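Local coordinates for protein transmembrane oligosaccharyl transferase (Archaeoglobus fulgidus, PDB 3WAJ) that is an archaeal membrane-embedded oligosaccharyl transferase of the STT3/AglB family, joining a GT-C-type transmembrane part to soluble domains and carrying a bound zinc ion, at residues Arg53-Glu56 and Asn57-Asn61; Ile260-Pro263 and Phe264-Tyr268. All blocks are in the same frame, centred on the assembly; numbering follows the deposited sequence.

Contact 1: Arg53-Glu56 and Asn57-Asn61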
loop_
_atom_site.group_PDB
_atom_site.type_symbol
_atom_site.label_atom_id
_atom_site.label_comp_id
_atom_site.label_asym_id
_atom_site.label_seq_id
_atom_site.Cartn_x
_atom_site.Cartn_y
_atom_site.Cartn_z
ATOM N N ARG A 53 4.585 4.896 12.733
ATOM C CA ARG A 53 4.715 3.928 13.816
ATOM C C ARG A 53 6.199 3.712 14.152
ATOM O O ARG A 53 6.588 3.709 15.325
ATOM C CB ARG A 53 4.018 2.605 13.435
ATOM C CG ARG A 53 4.141 1.446 14.446
ATOM C CD ARG A 53 5.523 0.711 14.389
ATOM N NE ARG A 53 5.539 -0.412 15.324
ATOM C CZ ARG A 53 5.636 -0.275 16.644
ATOM N NH1 ARG A 53 5.770 0.931 17.175
ATOM N NH2 ARG A 53 5.616 -1.343 17.425
ATOM N N LEU A 54 7.013 3.524 13.119
ATOM C CA LEU A 54 8.437 3.281 13.315
ATOM C C LEU A 54 9.161 4.510 13.881
ATOM O O LEU A 54 9.968 4.387 14.799
ATOM C CB LEU A 54 9.101 2.830 12.016
ATOM C CG LEU A 54 8.681 1.479 11.449
ATOM C CD1 LEU A 54 9.478 1.187 10.137
ATOM C CD2 LEU A 54 8.903 0.387 12.482
ATOM N N ILE A 55 8.879 5.689 13.330
ATOM C CA ILE A 55 9.578 6.905 13.736
ATOM C C ILE A 55 9.301 7.245 15.221
ATOM O O ILE A 55 10.201 7.588 15.972
ATOM C CB ILE A 55 9.240 8.079 12.785
ATOM C CG1 ILE A 55 9.934 7.869 11.439
ATOM C CG2 ILE A 55 9.654 9.427 13.388
ATOM C CD1 ILE A 55 9.417 8.760 10.308
ATOM N N GLU A 56 8.047 7.122 15.628
ATOM C CA GLU A 56 7.635 7.285 17.014
ATOM C C GLU A 56 8.415 6.344 17.941
ATOM O O GLU A 56 8.918 6.747 18.988
ATOM C CB GLU A 56 6.140 6.972 17.109
ATOM C CG GLU A 56 5.400 7.555 18.307
ATOM C CD GLU A 56 3.899 7.678 18.047
ATOM O OE1 GLU A 56 3.449 7.279 16.955
ATOM O OE2 GLU A 56 3.164 8.178 18.917
ATOM N N ASN A 57 8.504 5.081 17.550
ATOM C CA ASN A 57 9.235 4.097 18.332
ATOM C C ASN A 57 10.743 4.391 18.335
ATOM O O ASN A 57 11.423 4.232 19.349
ATOM C CB ASN A 57 8.960 2.689 17.790
ATOM C CG ASN A 57 9.695 1.630 18.552
ATOM O OD1 ASN A 57 10.920 1.543 18.470
ATOM N ND2 ASN A 57 8.960 0.808 19.300
ATOM N N THR A 58 11.261 4.815 17.192
ATOM C CA THR A 58 12.673 5.133 17.069
ATOM C C THR A 58 13.022 6.381 17.877
ATOM O O THR A 58 14.070 6.437 18.519
ATOM C CB THR A 58 13.049 5.359 15.616
ATOM O OG1 THR A 58 12.678 4.203 14.849
ATOM C CG2 THR A 58 14.551 5.613 15.492
ATOM N N ILE A 59 12.142 7.381 17.844
ATOM C CA ILE A 59 12.381 8.582 18.622
ATOM C C ILE A 59 12.537 8.190 20.089
ATOM O O ILE A 59 13.514 8.562 20.737
ATOM C CB ILE A 59 11.272 9.638 18.452
ATOM C CG1 ILE A 59 11.391 10.355 17.092
ATOM C CG2 ILE A 59 11.360 10.663 19.565
ATOM C CD1 ILE A 59 10.249 11.387 16.813
ATOM N N HIS A 60 11.594 7.396 20.588
ATOM C CA HIS A 60 11.623 6.932 21.968
ATOM C C HIS A 60 12.912 6.188 22.339
ATOM O O HIS A 60 13.438 6.375 23.435
ATOM C CB HIS A 60 10.422 6.039 22.250
ATOM C CG HIS A 60 10.302 5.635 23.687
ATOM N ND1 HIS A 60 9.681 6.423 24.631
ATOM C CD2 HIS A 60 10.730 4.527 24.337
ATOM C CE1 HIS A 60 9.721 5.811 25.803
ATOM N NE2 HIS A 60 10.357 4.662 25.653
ATOM N N ASN A 61 13.403 5.340 21.438
ATOM C CA ASN A 61 14.580 4.518 21.705
ATOM C C ASN A 61 15.863 5.069 21.045
ATOM O O ASN A 61 16.819 4.325 20.778
ATOM C CB ASN A 61 14.334 3.078 21.238
ATOM C CG ASN A 61 13.131 2.444 21.906
ATOM O OD1 ASN A 61 13.145 2.178 23.114
ATOM N ND2 ASN A 61 12.087 2.170 21.116
#
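The R53 guanidinium overlaps the N57 side chain one turn further along the helix, NH1 of R53 lying 3.7 Å from CB of N57. The two side chains run alongside each other and point the same way, but the guanidinium and amide planes stand at 90°. They converge on one acceptor, the carbonyl of Y524, which receives bonds from both NH1 of R53 and ND2 of N57; NE of R53 pairs with D69 and E558, and its NH2 bonds to the hydroxyl of Y528. Elsewhere on the turn, T58 grips the carbonyl of L54 twice: its backbone N reaches L54 O at 2.8 Å, and its hydroxyl OG1 donates to the same oxygen at 2.7 Å. The hydroxyl turns back this way because OG1 sits beside the backbone N (chi1 -56°), and it approaches from above the carbonyl plane, 47° out of it. I55 and I59 supply an apolar strip, CG2 of I55 meeting CD1 of I59 at 4.0 Å, and both rest on S91 of helix 84-96. At the helix end, ND2 of N61 makes weak bonds back to O and OD1 of N57. The chemistry is thus sorted by face: NH1 and NH2 of R53 and ND2 of N57 are spent on the chain around helix 517-524, the arginine's charge is met by two carboxylates, and the isoleucines bind the helix to its apolar-side neighbour.

Contact 2: Ile260-Pro263 and Phe264-Tyr268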
loop_
_atom_site.group_PDB
_atom_site.type_symbol
_atom_site.label_atom_id
_atom_site.label_comp_id
_atom_site.label_asym_id
_atom_site.label_seq_id
_atom_site.Cartn_x
_atom_site.Cartn_y
_atom_site.Cartn_z
ATOM N N ILE A 260 28.905 2.427 4.502
ATOM C CA ILE A 260 27.672 3.059 4.948
ATOM C C ILE A 260 26.582 2.017 5.202
ATOM O O ILE A 260 25.793 2.138 6.138
ATOM C CB ILE A 260 27.208 4.087 3.914
ATOM C CG1 ILE A 260 28.249 5.191 3.827
ATOM C CG2 ILE A 260 25.825 4.655 4.262
ATOM C CD1 ILE A 260 28.079 6.049 2.640
ATOM N N TYR A 261 26.553 0.983 4.372
ATOM C CA TYR A 261 25.556 -0.059 4.522
ATOM C C TYR A 261 25.854 -0.942 5.719
ATOM O O TYR A 261 24.934 -1.423 6.390
ATOM C CB TYR A 261 25.490 -0.923 3.263
ATOM C CG TYR A 261 24.410 -1.964 3.356
ATOM C CD1 TYR A 261 23.077 -1.607 3.276
ATOM C CD2 TYR A 261 24.720 -3.294 3.551
ATOM C CE1 TYR A 261 22.075 -2.554 3.373
ATOM C CE2 TYR A 261 23.729 -4.255 3.653
ATOM C CZ TYR A 261 22.407 -3.880 3.562
ATOM O OH TYR A 261 21.426 -4.841 3.655
ATOM N N LEU A 262 27.150 -1.141 5.963
ATOM C CA LEU A 262 27.673 -2.118 6.924
ATOM C C LEU A 262 26.966 -2.207 8.287
ATOM O O LEU A 262 26.662 -3.312 8.744
ATOM C CB LEU A 262 29.179 -1.921 7.118
ATOM C CG LEU A 262 29.905 -2.869 8.069
ATOM C CD1 LEU A 262 29.642 -4.305 7.641
ATOM C CD2 LEU A 262 31.412 -2.571 8.065
ATOM N N PRO A 263 26.706 -1.061 8.940
ATOM C CA PRO A 263 26.047 -1.165 10.248
ATOM C C PRO A 263 24.670 -1.821 10.204
ATOM O O PRO A 263 24.192 -2.294 11.244
ATOM C CB PRO A 263 25.895 0.303 10.680
ATOM C CG PRO A 263 26.977 1.018 9.986
ATOM C CD PRO A 263 27.151 0.319 8.657
ATOM N N PHE A 264 24.043 -1.856 9.031
ATOM C CA PHE A 264 22.666 -2.336 8.943
ATOM C C PHE A 264 22.558 -3.719 8.310
ATOM O O PHE A 264 21.466 -4.286 8.206
ATOM C CB PHE A 264 21.815 -1.328 8.179
ATOM C CG PHE A 264 22.004 0.086 8.648
ATOM C CD1 PHE A 264 21.206 0.607 9.665
ATOM C CD2 PHE A 264 22.979 0.896 8.076
ATOM C CE1 PHE A 264 21.375 1.926 10.101
ATOM C CE2 PHE A 264 23.158 2.217 8.502
ATOM C CZ PHE A 264 22.358 2.728 9.523
ATOM N N ALA A 265 23.707 -4.261 7.925
ATOM C CA ALA A 265 23.767 -5.499 7.157
ATOM C C ALA A 265 23.219 -6.692 7.905
ATOM O O ALA A 265 22.847 -7.680 7.294
ATOM C CB ALA A 265 25.216 -5.780 6.686
ATOM N N PHE A 266 23.176 -6.615 9.230
ATOM C CA PHE A 266 22.910 -7.805 10.038
ATOM C C PHE A 266 21.631 -7.738 10.855
ATOM O O PHE A 266 21.625 -8.073 12.046
ATOM C CB PHE A 266 24.114 -8.067 10.945
ATOM C CG PHE A 266 25.407 -8.119 10.200
ATOM C CD1 PHE A 266 25.768 -9.264 9.503
ATOM C CD2 PHE A 266 26.243 -7.012 10.158
ATOM C CE1 PHE A 266 26.959 -9.311 8.790
ATOM C CE2 PHE A 266 27.432 -7.051 9.454
ATOM C CZ PHE A 266 27.791 -8.204 8.766
ATOM N N ASN A 267 20.547 -7.325 10.203
ATOM C CA ASN A 267 19.278 -7.120 10.887
ATOM C C ASN A 267 18.228 -8.115 10.431
ATOM O O ASN A 267 17.093 -8.117 10.917
ATOM C CB ASN A 267 18.803 -5.684 10.676
ATOM C CG ASN A 267 19.568 -4.706 11.526
ATOM O OD1 ASN A 267 19.745 -4.932 12.721
ATOM N ND2 ASN A 267 20.049 -3.629 10.919
ATOM N N TYR A 268 18.632 -8.982 9.508
ATOM C CA TYR A 268 17.755 -10.030 9.011
ATOM C C TYR A 268 18.483 -11.372 8.996
ATOM O O TYR A 268 19.573 -11.471 8.453
ATOM C CB TYR A 268 17.273 -9.684 7.606
ATOM C CG TYR A 268 16.173 -10.575 7.122
ATOM C CD1 TYR A 268 16.425 -11.588 6.216
ATOM C CD2 TYR A 268 14.872 -10.408 7.582
ATOM C CE1 TYR A 268 15.411 -12.414 5.764
ATOM C CE2 TYR A 268 13.854 -11.219 7.147
ATOM C CZ TYR A 268 14.128 -12.227 6.234
ATOM O OH TYR A 268 13.111 -13.041 5.785
HETATM O O HOH W 1 23.700 -4.791 11.578
#
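CB of P263 sits over one face of the F264 ring in a CH-pi contact, 4.2 Å from the ring centroid, while I260 O meets the ring edge in its plane, 3.5 Å from CE2 of F264. Around this ring two successive carbonyls, of Y261 and L262, take donors three residues ahead, the spacing of a 3-10 turn. F264 N donates to Y261 O at 2.8 Å; A265 N reaches L262 O at 3.2 Å, approaching well above the carbonyl plane, 67° out of it. The next acceptor is served by solvent: a water donates to P263 O at 2.6 Å and accepts from F266 N at 3.0 Å, bridging the turn. F264 O receives a weak bond from ND2 of N267, 3.1 Å away. Y261 sends its hydroxyl to S277 O, and its ring, swung out with CG anti to the backbone N (chi1 -177°), lays CE2 3.7 Å from CB of A265. On another side, L262 CD1 brushes CE2 of F266. The polar backbone here is thus satisfied piecemeal, by two bonds of i to i+3 spacing, a weak bond from an amide side chain and one bridging water.

Overall arrangement
Both contacts are local and close no long loop: each joins neighbouring turns of one continuous stretch, and they follow one another in series, neither nesting nor crossing. Contact 1 comes first, in the last turns of helix 47-60, whose opening residue D47 is a zinc ligand. Contact 2 lies where helix 243-261 passes into the loop leading to helix 278-303. Their centres are 19 Å apart and their nearest atoms about 9 Å, so they do not touch directly. Both touch the chain that follows helix 47-60: N57 and T58 at I66 and R65, F264 and N267 at W67. Contact 1 joins helix 47-60 to helix 84-96 and to Y524-Y528; contact 2 packs against helices 199-214 and 278-303.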